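Local coordinates for Alr1585 protein (Nostoc sp., PDB 5C2I) that probably oxidises dyes and other substrates with hydrogen peroxide as a haem-containing DyP-type peroxidase, forming a tetramer built of two asymmetric dimers, at residues D13-E18 / N25-L30; Q67-S72 / V166-Q171; D339-L344 / D351-E356; P417-G422 / Q428-K433. The protein carries 1 engineered substitution. All coordinates share one frame; numbering follows the deposited sequence.

Contact 1 (D13-E18 / N25-L30); sequences DGIDSE and NLLNDL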
# COMPACT_ATOMS: atom_id res chain seq x y z
N ASP A 13 -37.65 -11.39 5.85
CA ASP A 13 -36.22 -11.09 6.06
C ASP A 13 -35.31 -11.97 5.24
O ASP A 13 -34.09 -11.98 5.47
CB ASP A 13 -35.83 -11.20 7.55
CG ASP A 13 -36.47 -10.13 8.36
OD1 ASP A 13 -36.84 -9.09 7.82
OD2 ASP A 13 -36.64 -10.37 9.56
N GLY A 14 -35.87 -12.68 4.28
CA GLY A 14 -35.07 -13.60 3.48
C GLY A 14 -34.85 -14.92 4.20
O GLY A 14 -35.35 -15.12 5.30
N ILE A 15 -34.10 -15.80 3.57
CA ILE A 15 -33.80 -17.12 4.14
C ILE A 15 -32.64 -16.94 5.14
O ILE A 15 -31.57 -16.45 4.80
CB ILE A 15 -33.40 -18.16 3.03
CG1 ILE A 15 -34.39 -18.26 1.81
CG2 ILE A 15 -33.02 -19.47 3.69
CD1 ILE A 15 -35.79 -18.63 2.12
N ASP A 16 -32.84 -17.38 6.38
CA ASP A 16 -31.83 -17.23 7.43
C ASP A 16 -30.92 -18.47 7.48
O ASP A 16 -31.33 -19.52 7.99
CB ASP A 16 -32.51 -17.00 8.77
CG ASP A 16 -31.52 -16.74 9.90
OD1 ASP A 16 -30.31 -16.90 9.73
OD2 ASP A 16 -31.98 -16.41 10.99
N SER A 17 -29.72 -18.36 6.93
CA SER A 17 -28.81 -19.50 6.85
C SER A 17 -28.42 -20.02 8.23
O SER A 17 -28.14 -21.19 8.36
CB SER A 17 -27.57 -19.17 6.05
OG SER A 17 -26.89 -18.10 6.66
N GLU A 18 -28.45 -19.18 9.27
CA GLU A 18 -28.15 -19.64 10.64
C GLU A 18 -29.36 -20.30 11.29
O GLU A 18 -29.20 -21.05 12.24
CB GLU A 18 -27.81 -18.47 11.55
CG GLU A 18 -26.44 -17.79 11.48
CD GLU A 18 -26.28 -16.73 12.61
OE1 GLU A 18 -26.16 -17.13 13.80
OE2 GLU A 18 -26.29 -15.50 12.32
N ASN A 25 -32.93 -28.37 4.35
CA ASN A 25 -32.48 -29.44 3.44
C ASN A 25 -32.16 -28.86 2.07
O ASN A 25 -31.22 -29.28 1.38
CB ASN A 25 -33.54 -30.55 3.33
CG ASN A 25 -33.64 -31.38 4.60
OD1 ASN A 25 -32.71 -31.39 5.40
ND2 ASN A 25 -34.76 -32.02 4.81
N LEU A 26 -32.92 -27.85 1.70
CA LEU A 26 -32.66 -27.19 0.44
C LEU A 26 -31.26 -26.63 0.41
O LEU A 26 -30.52 -26.85 -0.55
CB LEU A 26 -33.68 -26.09 0.23
CG LEU A 26 -33.45 -25.28 -1.10
CD1 LEU A 26 -34.79 -24.93 -1.69
CD2 LEU A 26 -32.72 -24.04 -0.77
N LEU A 27 -30.88 -25.91 1.47
CA LEU A 27 -29.57 -25.27 1.50
C LEU A 27 -28.41 -26.30 1.51
O LEU A 27 -27.31 -26.01 1.07
CB LEU A 27 -29.44 -24.34 2.72
CG LEU A 27 -30.34 -23.11 2.73
CD1 LEU A 27 -30.15 -22.30 4.01
CD2 LEU A 27 -30.10 -22.22 1.51
N ASN A 28 -28.66 -27.48 2.06
CA ASN A 28 -27.66 -28.52 2.11
C ASN A 28 -27.36 -29.14 0.76
O ASN A 28 -26.25 -29.55 0.52
CB ASN A 28 -28.12 -29.65 3.05
CG ASN A 28 -26.97 -30.56 3.44
OD1 ASN A 28 -25.90 -30.10 3.88
ND2 ASN A 28 -27.13 -31.87 3.20
N ASP A 29 -28.35 -29.21 -0.11
CA ASP A 29 -28.21 -29.89 -1.42
C ASP A 29 -28.10 -28.95 -2.60
O ASP A 29 -27.87 -29.41 -3.76
CB ASP A 29 -29.38 -30.88 -1.66
CG ASP A 29 -28.99 -32.03 -2.62
OD1 ASP A 29 -27.80 -32.40 -2.62
OD2 ASP A 29 -29.90 -32.61 -3.29
N LEU A 30 -28.25 -27.66 -2.34
CA LEU A 30 -28.14 -26.62 -3.40
C LEU A 30 -26.70 -26.16 -3.44
O LEU A 30 -26.09 -25.90 -2.38
CB LEU A 30 -29.03 -25.42 -3.05
CG LEU A 30 -28.95 -24.18 -3.95
CD1 LEU A 30 -29.54 -24.50 -5.33
CD2 LEU A 30 -29.68 -23.02 -3.34
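Asp-16 OD1 takes the backbone N of Glu-18 at 3.0 Å, closing an Asx turn around Ser-17, the residue whose CA rests against Leu-27 CD1 at 4.2 Å. The N-H reaches the carboxylate from above its plane, 40° out of it, while OD2 of the same group receives Asn-19 ND2. Aspartate suits this place because its short side chain reaches the chain's own N-H two residues on while staying partly exposed.

Across the contact itself the meeting is purely apolar. Ile-15 and Leu-27, both buried, run alongside one another with opposite headings, Ile-15 CG2 meeting Leu-27 CD1 at 4.0 Å. With CG beside its backbone N (chi1 -67°), Leu-27 reaches out from the helix so that one methyl serves both Ile-15 and Ser-17. The small serine lets the loop backbone itself lie against that methyl.

The loop that holds 13-18 is tied by backbone hydrogen bonds of Ile-15 to Phe-210 and Lys-212 and by a salt bridge from Asp-13 to Arg-219 in helix 212-221. Helix 24-29 follows it directly, and helix 73-86 flanks both, with Ala-77 against Ser-17 and Ala-73 against Leu-27.

Contact 2 (Q67-S72 / V166-Q171); sequences QTYITS and VNQITQ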
# COMPACT_ATOMS: atom_id res chain seq x y z
N GLN A 67 -17.97 -34.94 -4.01
CA GLN A 67 -17.74 -35.33 -2.62
C GLN A 67 -16.70 -34.44 -1.97
O GLN A 67 -16.80 -34.13 -0.79
CB GLN A 67 -17.28 -36.79 -2.53
CG GLN A 67 -18.39 -37.78 -2.84
CD GLN A 67 -17.88 -39.18 -3.12
OE1 GLN A 67 -16.70 -39.41 -3.43
NE2 GLN A 67 -18.79 -40.15 -3.03
N THR A 68 -15.66 -34.07 -2.71
CA THR A 68 -14.49 -33.41 -2.13
C THR A 68 -14.56 -31.89 -2.14
O THR A 68 -14.12 -31.24 -1.18
CB THR A 68 -13.21 -33.86 -2.85
OG1 THR A 68 -13.14 -35.29 -2.78
CG2 THR A 68 -11.97 -33.33 -2.17
N TYR A 69 -15.06 -31.31 -3.23
CA TYR A 69 -14.90 -29.88 -3.44
C TYR A 69 -16.17 -29.03 -3.50
O TYR A 69 -16.12 -27.87 -3.10
CB TYR A 69 -14.14 -29.64 -4.76
CG TYR A 69 -12.68 -30.04 -4.63
CD1 TYR A 69 -11.78 -29.22 -3.99
CD2 TYR A 69 -12.21 -31.23 -5.18
CE1 TYR A 69 -10.44 -29.59 -3.85
CE2 TYR A 69 -10.87 -31.59 -5.08
CZ TYR A 69 -9.99 -30.76 -4.41
OH TYR A 69 -8.67 -31.11 -4.30
N ILE A 70 -17.24 -29.55 -4.07
CA ILE A 70 -18.39 -28.67 -4.37
C ILE A 70 -18.91 -28.07 -3.06
O ILE A 70 -19.12 -28.77 -2.06
CB ILE A 70 -19.50 -29.38 -5.17
CG1 ILE A 70 -18.96 -29.72 -6.58
CG2 ILE A 70 -20.71 -28.48 -5.29
CD1 ILE A 70 -19.92 -30.47 -7.46
N THR A 71 -19.19 -26.78 -3.12
CA THR A 71 -19.66 -26.01 -1.98
C THR A 71 -21.18 -25.91 -2.04
O THR A 71 -21.70 -25.34 -2.98
CB THR A 71 -19.06 -24.60 -2.03
OG1 THR A 71 -17.64 -24.68 -2.20
CG2 THR A 71 -19.36 -23.83 -0.74
N SER A 72 -21.86 -26.38 -1.00
CA SER A 72 -23.29 -26.13 -0.88
C SER A 72 -23.57 -24.69 -0.40
O SER A 72 -22.70 -24.02 0.16
CB SER A 72 -23.91 -27.12 0.08
OG SER A 72 -23.48 -26.87 1.40
N VAL A 166 -6.08 -25.76 -8.14
CA VAL A 166 -6.54 -26.05 -9.48
C VAL A 166 -5.58 -27.03 -10.21
O VAL A 166 -6.05 -27.99 -10.82
CB VAL A 166 -6.72 -24.77 -10.31
CG1 VAL A 166 -6.88 -25.10 -11.78
CG2 VAL A 166 -7.95 -24.02 -9.82
N ASN A 167 -4.28 -26.83 -10.11
CA ASN A 167 -3.34 -27.70 -10.74
C ASN A 167 -3.40 -29.14 -10.18
O ASN A 167 -3.21 -30.10 -10.91
CB ASN A 167 -1.89 -27.18 -10.65
CG ASN A 167 -1.69 -25.95 -11.50
OD1 ASN A 167 -2.46 -25.71 -12.44
ND2 ASN A 167 -0.67 -25.19 -11.19
N GLN A 168 -3.69 -29.26 -8.89
CA GLN A 168 -3.92 -30.58 -8.32
C GLN A 168 -5.20 -31.22 -8.87
O GLN A 168 -5.17 -32.35 -9.32
CB GLN A 168 -4.03 -30.47 -6.81
CG GLN A 168 -4.13 -31.80 -6.10
CD GLN A 168 -4.04 -31.63 -4.59
OE1 GLN A 168 -3.56 -30.61 -4.08
NE2 GLN A 168 -4.51 -32.62 -3.87
N ILE A 169 -6.30 -30.48 -8.83
CA ILE A 169 -7.57 -30.96 -9.34
C ILE A 169 -7.45 -31.42 -10.80
O ILE A 169 -7.98 -32.48 -11.17
CB ILE A 169 -8.68 -29.88 -9.21
CG1 ILE A 169 -9.06 -29.70 -7.74
CG2 ILE A 169 -9.87 -30.21 -10.10
CD1 ILE A 169 -9.82 -28.44 -7.47
N THR A 170 -6.73 -30.66 -11.62
CA THR A 170 -6.67 -30.96 -13.04
C THR A 170 -5.89 -32.23 -13.40
O THR A 170 -6.02 -32.71 -14.53
CB THR A 170 -6.19 -29.76 -13.88
OG1 THR A 170 -4.91 -29.32 -13.42
CG2 THR A 170 -7.18 -28.62 -13.76
N GLN A 171 -5.07 -32.76 -12.50
CA GLN A 171 -4.32 -33.95 -12.83
C GLN A 171 -5.21 -35.12 -13.15
O GLN A 171 -5.02 -35.75 -14.19
CB GLN A 171 -3.34 -34.35 -11.72
CG GLN A 171 -2.21 -33.34 -11.59
CD GLN A 171 -0.90 -33.99 -11.26
OE1 GLN A 171 -0.47 -34.94 -11.94
NE2 GLN A 171 -0.23 -33.47 -10.28
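The backbones stay well apart, 9.5 Å between Tyr-69 CA and Ile-169 CA at the nearest point, where the chain has just left helix 55-68 and faces the middle of helix 159-176. Two side chains coming from opposite sides, a large ring and a branched aliphatic chain, bridge this distance. Ile-169 lays the end of its longer branch over the Tyr-69 ring: CD1 stands 3.9 Å from the ring centroid and only 12° off the normal, a CH-pi contact made squarely on the face. CG1 lies nearer the phenol end, 3.6 Å from Tyr-69 CZ. The placement follows from chi1 of Ile-169 (-71°), which sets CG1 beside the backbone N and directs that branch outward from the helix. On the opposite face of the ring, Thr-68 CG2 sits toward the rim, so the tyrosine is held between two aliphatic groups, and Phe-65 meets it with ring planes at about 30°.

The strand order 93-98, 150-156, 42-50, 177-189 is that of a ferredoxin-like fold, the unit of the dimeric alpha+beta barrel family, and the contact joins the two connections that carry its helices. Isoleucine suits the buried helix face here, while tyrosine offers a broad apolar ring and its hydroxyl ends beside the exposed Gln-168, where Tyr-69 OH is 4.4 Å from Gln-168 NE2, too far for a hydrogen bond. Val-166 and Thr-170 rest on strand 42-50; Asn-167 and Gln-171 bond to Asp-184 and Glu-141 of the second subunit.

Contact 3 (D339-L344 / D351-E356); sequences DTARLL and DEAFKE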
# COMPACT_ATOMS: atom_id res chain seq x y z
N ASP A 339 -41.89 0.70 -15.38
CA ASP A 339 -42.27 1.36 -16.68
C ASP A 339 -43.22 0.48 -17.49
O ASP A 339 -44.11 1.01 -18.15
CB ASP A 339 -41.05 1.66 -17.59
CG ASP A 339 -40.25 2.86 -17.16
OD1 ASP A 339 -40.76 3.74 -16.41
OD2 ASP A 339 -39.07 2.93 -17.57
N THR A 340 -43.04 -0.84 -17.47
CA THR A 340 -43.89 -1.71 -18.32
C THR A 340 -45.30 -1.86 -17.76
O THR A 340 -46.28 -2.01 -18.51
CB THR A 340 -43.31 -3.12 -18.57
OG1 THR A 340 -43.42 -3.92 -17.38
CG2 THR A 340 -41.88 -3.07 -19.07
N ALA A 341 -45.41 -1.72 -16.44
CA ALA A 341 -46.69 -1.78 -15.76
C ALA A 341 -47.51 -0.52 -15.96
O ALA A 341 -48.73 -0.58 -15.97
CB ALA A 341 -46.47 -2.07 -14.27
N ARG A 342 -46.87 0.63 -16.12
CA ARG A 342 -47.57 1.85 -16.51
C ARG A 342 -47.90 1.97 -17.97
O ARG A 342 -48.99 2.41 -18.35
CB ARG A 342 -46.69 3.06 -16.32
CG ARG A 342 -46.57 3.52 -14.91
CD ARG A 342 -45.76 4.81 -14.92
NE ARG A 342 -44.33 4.51 -14.99
CZ ARG A 342 -43.59 4.11 -13.95
NH1 ARG A 342 -44.14 3.96 -12.75
NH2 ARG A 342 -42.30 3.86 -14.10
N LEU A 343 -46.89 1.71 -18.78
CA LEU A 343 -46.89 2.21 -20.15
C LEU A 343 -47.50 1.18 -21.05
O LEU A 343 -48.15 1.55 -22.02
CB LEU A 343 -45.46 2.58 -20.62
CG LEU A 343 -44.84 3.80 -19.91
CD1 LEU A 343 -43.37 3.94 -20.30
CD2 LEU A 343 -45.63 5.09 -20.25
N LEU A 344 -47.31 -0.09 -20.73
CA LEU A 344 -47.74 -1.17 -21.61
C LEU A 344 -48.93 -1.94 -21.07
O LEU A 344 -49.22 -3.03 -21.59
CB LEU A 344 -46.58 -2.15 -21.87
CG LEU A 344 -45.25 -1.60 -22.36
CD1 LEU A 344 -44.22 -2.72 -22.34
CD2 LEU A 344 -45.40 -1.01 -23.76
N ASP A 351 -50.47 -3.76 -10.47
CA ASP A 351 -49.81 -4.67 -9.54
C ASP A 351 -49.43 -5.99 -10.18
O ASP A 351 -48.30 -6.49 -9.97
CB ASP A 351 -50.66 -4.92 -8.28
CG ASP A 351 -50.72 -3.72 -7.37
OD1 ASP A 351 -49.96 -2.75 -7.58
OD2 ASP A 351 -51.57 -3.73 -6.45
N GLU A 352 -50.35 -6.58 -10.94
CA GLU A 352 -50.08 -7.84 -11.61
C GLU A 352 -48.98 -7.65 -12.67
O GLU A 352 -48.08 -8.47 -12.78
CB GLU A 352 -51.32 -8.42 -12.31
CG GLU A 352 -52.46 -8.92 -11.41
CD GLU A 352 -53.27 -7.82 -10.69
OE1 GLU A 352 -53.03 -6.58 -10.93
OE2 GLU A 352 -54.17 -8.19 -9.88
N ALA A 353 -49.06 -6.56 -13.42
CA ALA A 353 -48.10 -6.28 -14.47
C ALA A 353 -46.69 -6.04 -13.88
O ALA A 353 -45.72 -6.46 -14.46
CB ALA A 353 -48.54 -5.09 -15.31
N PHE A 354 -46.60 -5.35 -12.75
CA PHE A 354 -45.32 -5.12 -12.08
C PHE A 354 -44.72 -6.45 -11.58
O PHE A 354 -43.52 -6.68 -11.72
CB PHE A 354 -45.50 -4.09 -10.97
CG PHE A 354 -44.21 -3.59 -10.35
CD1 PHE A 354 -43.07 -3.40 -11.08
CD2 PHE A 354 -44.21 -3.24 -8.98
CE1 PHE A 354 -41.92 -2.93 -10.51
CE2 PHE A 354 -43.04 -2.78 -8.39
CZ PHE A 354 -41.91 -2.59 -9.17
N LYS A 355 -45.55 -7.33 -11.03
CA LYS A 355 -45.07 -8.66 -10.60
C LYS A 355 -44.48 -9.40 -11.81
O LYS A 355 -43.43 -10.01 -11.72
CB LYS A 355 -46.16 -9.48 -9.93
CG LYS A 355 -46.42 -9.06 -8.50
CD LYS A 355 -47.29 -10.07 -7.76
CE LYS A 355 -47.71 -9.48 -6.43
NZ LYS A 355 -48.93 -8.66 -6.54
N GLU A 356 -45.18 -9.36 -12.93
CA GLU A 356 -44.73 -9.99 -14.15
C GLU A 356 -43.42 -9.38 -14.63
O GLU A 356 -42.48 -10.08 -15.00
CB GLU A 356 -45.83 -9.84 -15.21
CG GLU A 356 -45.72 -10.80 -16.34
CD GLU A 356 -46.89 -10.63 -17.30
OE1 GLU A 356 -48.06 -10.84 -16.85
OE2 GLU A 356 -46.64 -10.29 -18.48
O HOH W 1 -45.23 -5.96 -17.27
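Two short consecutive helices, 339-343 and 350-358, pack here as a compact antiparallel hairpin through Ala-341, Ala-353 and Phe-354, within the C-terminal part of the DyP family fold. Their local axes come within 8.1 Å and run at 146° to each other. Such closeness depends on alanine: Ala-341 CA and Ala-353 CA are only 4.9 Å apart, and at the closest point only a methyl from each helix stands between the backbones. Ala-341 CB meets Ala-353 CB at 3.8 Å, and it also reaches the backbone of the partner helix, 3.6 Å from Phe-354 N. Phe-354 adds only its CB to this patch; with CG anti to the backbone N (chi1 -171°), the ring is turned away from Ala-341.

At the side of the apolar patch a water replaces a direct polar link. Thr-340 OG1 and Ala-353 O are too far apart to bond, and water 1 donates to both, at 2.7 Å from Thr-340 OG1 and 2.9 Å from Ala-353 O. Threonine suits the spot because its hydroxyl can receive the water and also bond to Glu-357, one residue beyond 351-356.

Away from the interface, Arg-342 NH2 makes a salt bridge of 2.8 Å to Asp-339 OD1, which lies at the edge of the guanidinium and in its plane. This pair belongs to a charged chain, Asp-339 reaching on to Arg-332 and Arg-342 to Asp-317. Through it helix 339-343 is joined to helix 330-334, while the loop residue Phe-410 packs on Thr-340 and helix 350-358 leads on toward strand 363-369.

Contact 4 (P417-G422 / Q428-K433); sequences PDPLIG and QKWPKK. With HEM (protoporphyrin IX containing Fe), chain E.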
# COMPACT_ATOMS: atom_id res chain seq x y z
N PRO A 417 -31.95 1.06 -29.06
CA PRO A 417 -31.35 0.01 -28.25
C PRO A 417 -30.63 0.55 -27.02
O PRO A 417 -30.20 1.72 -27.00
CB PRO A 417 -30.36 -0.65 -29.21
CG PRO A 417 -30.10 0.36 -30.29
CD PRO A 417 -31.28 1.26 -30.35
N ASP A 418 -30.50 -0.31 -26.00
CA ASP A 418 -29.58 -0.07 -24.88
C ASP A 418 -28.19 0.27 -25.47
O ASP A 418 -27.67 -0.52 -26.25
CB ASP A 418 -29.55 -1.37 -24.06
CG ASP A 418 -28.66 -1.32 -22.84
OD1 ASP A 418 -27.51 -0.78 -22.90
OD2 ASP A 418 -29.11 -1.90 -21.82
N PRO A 419 -27.63 1.49 -25.18
CA PRO A 419 -26.38 1.91 -25.84
C PRO A 419 -25.16 1.18 -25.30
O PRO A 419 -24.11 1.14 -25.96
CB PRO A 419 -26.28 3.40 -25.50
CG PRO A 419 -26.97 3.49 -24.17
CD PRO A 419 -28.15 2.56 -24.31
N LEU A 420 -25.32 0.51 -24.17
CA LEU A 420 -24.25 -0.30 -23.62
C LEU A 420 -24.21 -1.70 -24.21
O LEU A 420 -23.16 -2.14 -24.66
CB LEU A 420 -24.43 -0.36 -22.08
CG LEU A 420 -23.25 -0.87 -21.28
CD1 LEU A 420 -22.06 0.07 -21.41
CD2 LEU A 420 -23.62 -1.06 -19.80
N ILE A 421 -25.35 -2.42 -24.24
CA ILE A 421 -25.36 -3.84 -24.61
C ILE A 421 -26.35 -4.20 -25.73
O ILE A 421 -26.41 -5.36 -26.17
CB ILE A 421 -25.71 -4.76 -23.40
CG1 ILE A 421 -27.15 -4.53 -22.93
CG2 ILE A 421 -24.74 -4.60 -22.29
CD1 ILE A 421 -27.74 -5.65 -22.08
N GLY A 422 -27.11 -3.24 -26.24
CA GLY A 422 -28.08 -3.52 -27.25
C GLY A 422 -27.46 -3.90 -28.59
O GLY A 422 -26.57 -3.20 -29.07
N GLN A 428 -30.21 6.71 -30.09
CA GLN A 428 -30.87 7.15 -28.85
C GLN A 428 -31.15 8.64 -28.88
O GLN A 428 -30.51 9.41 -29.62
CB GLN A 428 -30.01 6.80 -27.63
CG GLN A 428 -29.74 5.32 -27.46
CD GLN A 428 -28.58 4.83 -28.31
OE1 GLN A 428 -27.67 5.60 -28.67
NE2 GLN A 428 -28.60 3.55 -28.62
N LYS A 429 -32.14 9.05 -28.09
CA LYS A 429 -32.46 10.47 -27.89
C LYS A 429 -32.01 10.87 -26.50
O LYS A 429 -32.43 10.26 -25.53
CB LYS A 429 -33.97 10.67 -28.03
CG LYS A 429 -34.46 10.41 -29.45
CD LYS A 429 -35.92 10.76 -29.62
CE LYS A 429 -36.82 9.74 -28.99
NZ LYS A 429 -38.17 9.83 -29.59
N TRP A 430 -31.17 11.88 -26.42
CA TRP A 430 -30.50 12.28 -25.19
C TRP A 430 -31.01 13.65 -24.76
O TRP A 430 -31.09 14.57 -25.59
CB TRP A 430 -29.00 12.32 -25.43
CG TRP A 430 -28.49 11.05 -26.04
CD1 TRP A 430 -28.58 10.68 -27.35
CD2 TRP A 430 -27.84 9.96 -25.37
NE1 TRP A 430 -27.99 9.45 -27.55
CE2 TRP A 430 -27.55 8.98 -26.35
CE3 TRP A 430 -27.45 9.73 -24.05
CZ2 TRP A 430 -26.91 7.77 -26.02
CZ3 TRP A 430 -26.82 8.56 -23.73
CH2 TRP A 430 -26.54 7.59 -24.72
N PRO A 431 -31.37 13.80 -23.47
CA PRO A 431 -31.83 15.11 -23.01
C PRO A 431 -30.68 16.11 -23.01
O PRO A 431 -29.61 15.82 -22.50
CB PRO A 431 -32.36 14.83 -21.59
CG PRO A 431 -32.63 13.33 -21.55
CD PRO A 431 -31.50 12.78 -22.41
N LYS A 432 -30.87 17.26 -23.63
CA LYS A 432 -29.87 18.31 -23.60
C LYS A 432 -29.63 18.81 -22.18
O LYS A 432 -28.49 19.11 -21.81
CB LYS A 432 -30.28 19.48 -24.51
CG LYS A 432 -30.37 19.12 -25.97
CD LYS A 432 -30.67 20.36 -26.81
CE LYS A 432 -30.92 19.95 -28.24
NZ LYS A 432 -31.08 21.10 -29.14
N LYS A 433 -30.71 19.00 -21.43
CA LYS A 433 -30.64 19.53 -20.07
C LYS A 433 -31.41 18.55 -19.21
O LYS A 433 -32.58 18.30 -19.44
CB LYS A 433 -31.27 20.92 -19.98
CG LYS A 433 -30.49 21.98 -20.76
CD LYS A 433 -29.25 22.39 -19.93
CE LYS A 433 -29.51 23.61 -19.07
NZ LYS A 433 -28.31 23.98 -18.25
CHA HEM E . -26.73 -3.17 -14.12
CHB HEM E . -22.66 -2.75 -16.68
CHC HEM E . -24.02 -6.49 -19.42
CHD HEM E . -28.18 -6.71 -17.00
C1A HEM E . -25.51 -2.71 -14.59
C2A HEM E . -24.80 -1.58 -14.07
C3A HEM E . -23.66 -1.47 -14.79
C4A HEM E . -23.66 -2.53 -15.73
CMA HEM E . -22.56 -0.46 -14.62
CAA HEM E . -25.22 -0.66 -12.92
CBA HEM E . -24.82 -1.07 -11.50
CGA HEM E . -25.45 -2.40 -11.18
O1A HEM E . -26.64 -2.49 -10.75
O2A HEM E . -24.77 -3.41 -11.34
C1B HEM E . -22.68 -3.78 -17.62
C2B HEM E . -21.62 -4.04 -18.55
C3B HEM E . -21.97 -5.09 -19.27
C4B HEM E . -23.31 -5.45 -18.82
CMB HEM E . -20.34 -3.27 -18.62
CAB HEM E . -21.24 -5.85 -20.32
CBB HEM E . -19.90 -5.88 -20.43
C1C HEM E . -25.32 -6.87 -19.04
C2C HEM E . -26.13 -7.78 -19.68
C3C HEM E . -27.32 -7.82 -19.00
C4C HEM E . -27.21 -6.93 -17.92
CMC HEM E . -25.79 -8.64 -20.86
CAC HEM E . -28.54 -8.58 -19.29
CBC HEM E . -28.99 -8.98 -20.45
C1D HEM E . -28.02 -5.82 -15.95
C2D HEM E . -29.05 -5.66 -14.92
C3D HEM E . -28.68 -4.65 -14.15
C4D HEM E . -27.37 -4.23 -14.70
CMD HEM E . -30.33 -6.47 -14.76
CAD HEM E . -29.41 -4.15 -12.94
CBD HEM E . -30.49 -3.12 -13.26
CGD HEM E . -31.18 -2.71 -12.00
O1D HEM E . -31.20 -1.51 -11.75
O2D HEM E . -31.73 -3.55 -11.21
NA HEM E . -24.84 -3.23 -15.65
NB HEM E . -23.67 -4.58 -17.88
NC HEM E . -26.01 -6.27 -18.02
ND HEM E . -27.07 -4.89 -15.82
FE HEM E . -25.44 -4.72 -16.84
O HOH W 2 -24.36 -6.38 -15.60
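Part of the haem pocket wall is formed by the loop 417-422, which Gln-428 and Trp-430 support from behind through Pro-417 and Pro-419. Gln-428 NE2 donates to Pro-417 O at 2.9 Å (152° at the hydrogen), tilted from the carbonyl plane. A bend at chi2 (83°) turns the glutamine amide to the loop, and its OE1 takes the backbone N of Phe-444, so both nitrogen and oxygen of this buried amide have a partner. Pro-419 lies against the same amide with CB and crosses obliquely to the indole, CG being 4.2 Å from Trp-430 CH2. The rigid rings of Pro-417 and Pro-419 restrict the loop backbone and give Gln-428 and Trp-430 apolar surfaces to rest on.

Asp-418 OD1 accepts two backbone N-H groups, from Leu-420 at 2.8 Å, closing an Asx turn, and from Ile-421 at 3.0 Å, extending it to an Asx motif; together they curl the chain toward the haem. Leu-420 CD2 then comes 3.6 Å from haem C1B, and Ile-421 CG2 3.5 Å from CHC, on the face opposite water 2, which binds the iron. Asp-418 OD2 bonds to His-330 ND1, reminiscent of the proximal Asp-His pair of haem peroxidases.

Strand 428-431 pairs antiparallel with 439-442, where Trp-430 NE1 finds Tyr-442 O, and the indole packs on helix 263-277; helix 330-334 lies against Asp-418, Leu-420 and Ile-421.

The four contacts follow one another along the chain without overlap. Contacts 1 and 2 have centres about 23 Å apart and touch where Ser-72, the N-cap of helix 73-86, packs on the backbone at the end of helix 24-29; the turn between helices 55-68 and 73-86 links the N-terminal region to the first ferredoxin-like unit. Contacts 3 and 4 lie about 22 Å apart between centres, in the later half of the chain, and helix 330-334 neighbours both. Contact 2 is on the opposite side of the chain's centre from contacts 3 and 4, with centres about 45 and 44 Å away: subunit pairing next to contact 2 is remote from the haem wall at contact 4.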